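Long-range contact in transcription termination factor FttA (Pyrococcus horikoshii, PDB 3AF5), which probably terminates transcription genome-wide in this archaeon, acting as a zinc-dependent ribonuclease that cuts nascent RNA as it leaves RNA polymerase: residues N101-P106 / I159-S164. Numbering follows the deposited sequence.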
loop_
_atom_site.group_PDB
_atom_site.type_symbol
_atom_site.label_atom_id
_atom_site.label_comp_id
_atom_site.label_asym_id
_atom_site.label_seq_id
_atom_site.Cartn_x
_atom_site.Cartn_y
_atom_site.Cartn_z
ATOM N N ASN A 101 6.790 11.779 21.126
ATOM C CA ASN A 101 5.366 11.463 21.180
ATOM C C ASN A 101 5.073 10.197 21.973
ATOM O O ASN A 101 5.957 9.375 22.213
ATOM C CB ASN A 101 4.795 11.316 19.764
ATOM C CG ASN A 101 3.991 12.529 19.327
ATOM O OD1 ASN A 101 2.976 12.869 19.939
ATOM N ND2 ASN A 101 4.441 13.188 18.264
ATOM N N ILE A 102 3.816 10.052 22.378
ATOM C CA ILE A 102 3.378 8.892 23.140
ATOM C C ILE A 102 1.886 8.672 22.879
ATOM O O ILE A 102 1.064 9.545 23.150
ATOM C CB ILE A 102 3.653 9.098 24.657
ATOM C CG1 ILE A 102 3.383 7.802 25.426
ATOM C CG2 ILE A 102 2.811 10.251 25.198
ATOM C CD1 ILE A 102 1.925 7.371 25.461
ATOM N N ALA A 103 1.545 7.501 22.349
ATOM C CA ALA A 103 0.156 7.178 22.034
ATOM C C ALA A 103 -0.317 5.873 22.675
ATOM O O ALA A 103 0.491 5.068 23.142
ATOM C CB ALA A 103 -0.022 7.111 20.523
ATOM N N PHE A 104 -1.632 5.673 22.686
ATOM C CA PHE A 104 -2.243 4.479 23.267
ATOM C C PHE A 104 -3.185 3.790 22.288
ATOM O O PHE A 104 -3.815 4.440 21.463
ATOM C CB PHE A 104 -3.036 4.853 24.522
ATOM C CG PHE A 104 -2.191 5.386 25.639
ATOM C CD1 PHE A 104 -1.520 4.521 26.495
ATOM C CD2 PHE A 104 -2.055 6.758 25.826
ATOM C CE1 PHE A 104 -0.723 5.014 27.525
ATOM C CE2 PHE A 104 -1.261 7.261 26.851
ATOM C CZ PHE A 104 -0.593 6.385 27.702
ATOM N N ASP A 105 -3.272 2.468 22.384
ATOM C CA ASP A 105 -4.157 1.685 21.530
ATOM C C ASP A 105 -4.808 0.608 22.388
ATOM O O ASP A 105 -4.420 -0.561 22.349
ATOM C CB ASP A 105 -3.381 1.046 20.375
ATOM C CG ASP A 105 -4.263 0.182 19.487
ATOM O OD1 ASP A 105 -5.350 0.647 19.083
ATOM O OD2 ASP A 105 -3.868 -0.964 19.186
ATOM N N PRO A 106 -5.815 0.997 23.180
ATOM C CA PRO A 106 -6.544 0.092 24.072
ATOM C C PRO A 106 -7.169 -1.144 23.430
ATOM O O PRO A 106 -7.550 -2.081 24.132
ATOM C CB PRO A 106 -7.575 1.011 24.730
ATOM C CG PRO A 106 -7.761 2.100 23.728
ATOM C CD PRO A 106 -6.379 2.356 23.232
ATOM N N ILE A 159 -7.261 8.182 15.543
ATOM C CA ILE A 159 -8.457 7.376 15.299
ATOM C C ILE A 159 -8.413 6.039 16.022
ATOM O O ILE A 159 -9.419 5.574 16.544
ATOM C CB ILE A 159 -8.644 7.107 13.788
ATOM C CG1 ILE A 159 -9.032 8.406 13.077
ATOM C CG2 ILE A 159 -9.692 6.022 13.573
ATOM C CD1 ILE A 159 -9.100 8.296 11.567
ATOM N N LEU A 160 -7.246 5.416 16.054
ATOM C CA LEU A 160 -7.123 4.131 16.714
ATOM C C LEU A 160 -7.273 4.200 18.233
ATOM O O LEU A 160 -7.699 3.228 18.839
ATOM C CB LEU A 160 -5.794 3.461 16.333
ATOM C CG LEU A 160 -5.741 2.639 15.029
ATOM C CD1 LEU A 160 -6.230 3.454 13.854
ATOM C CD2 LEU A 160 -4.314 2.180 14.777
ATOM N N GLN A 161 -6.937 5.322 18.862
ATOM C CA GLN A 161 -7.092 5.383 20.313
ATOM C C GLN A 161 -8.422 5.948 20.784
ATOM O O GLN A 161 -8.773 5.818 21.958
ATOM C CB GLN A 161 -5.937 6.139 20.979
ATOM C CG GLN A 161 -5.611 7.517 20.450
ATOM C CD GLN A 161 -4.404 8.125 21.174
ATOM O OE1 GLN A 161 -3.806 9.097 20.706
ATOM N NE2 GLN A 161 -4.049 7.553 22.323
ATOM N N THR A 162 -9.169 6.560 19.872
ATOM C CA THR A 162 -10.470 7.107 20.228
ATOM C C THR A 162 -11.587 6.164 19.782
ATOM O O THR A 162 -12.743 6.344 20.168
ATOM C CB THR A 162 -10.712 8.484 19.580
ATOM O OG1 THR A 162 -10.790 8.334 18.160
ATOM C CG2 THR A 162 -9.578 9.444 19.923
ATOM N N GLU A 163 -11.238 5.161 18.977
ATOM C CA GLU A 163 -12.217 4.194 18.469
ATOM C C GLU A 163 -11.987 2.813 19.063
ATOM O O GLU A 163 -12.454 1.810 18.532
ATOM C CB GLU A 163 -12.127 4.102 16.944
ATOM C CG GLU A 163 -12.245 5.439 16.226
ATOM C CD GLU A 163 -13.647 5.999 16.247
ATOM O OE1 GLU A 163 -13.811 7.187 15.888
ATOM O OE2 GLU A 163 -14.586 5.254 16.614
ATOM N N SER A 164 -11.257 2.774 20.168
ATOM C CA SER A 164 -10.946 1.525 20.847
ATOM C C SER A 164 -12.144 0.602 21.016
ATOM O O SER A 164 -12.024 -0.613 20.840
ATOM C CB SER A 164 -10.342 1.820 22.216
ATOM O OG SER A 164 -11.146 2.737 22.941
#
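Phe104 and Gln161 meet where the outer edge of a KH-domain sheet runs against the last turn of helix 151-162, a worked example of a side chain reaching the open backbone of an edge strand. Strand 101-105 is one of the two outer strands of a three-stranded sheet in the second KH unit, KHb, probably of type II. Its Ala103 backbone bonds to Leu112 of the neighbouring strand, while the backbone N and O of Phe104 look outward to the helix.

The polar part of the contact is carried by Gln161. Its first torsion (chi1 52°) sets CG over the backbone, flanked by N and C, and from there the chain runs out straight to the strand. Gln161 CD comes to lie 3.7 Å from Phe104 O. The Gln161 amide sits at the edge of the Phe104 ring, the two planes 38° apart. Phe104 itself is held in the KH core, where Trp138 packs edge-to-face with it.

Nonpolar packing takes over as the strand ends. Pro106 turns toward Ser164, where helix 164-178 begins, although the modelled fit of the proline ring there is doubtful. On the helix side, Leu160 touches Ile317 of helix 310-318, so helix 151-162 bridges KHb and the metallo-beta-lactamase part.

The Asp105 carboxylate makes its hydrogen bond within its own turn, from OD1 to Ser107 OG. Toward the helix, Asp105 OD1 stops 3.5 Å from Leu160 O, two acceptors that cannot bond each other, with Leu160 CB 4.0 Å from the same OD1.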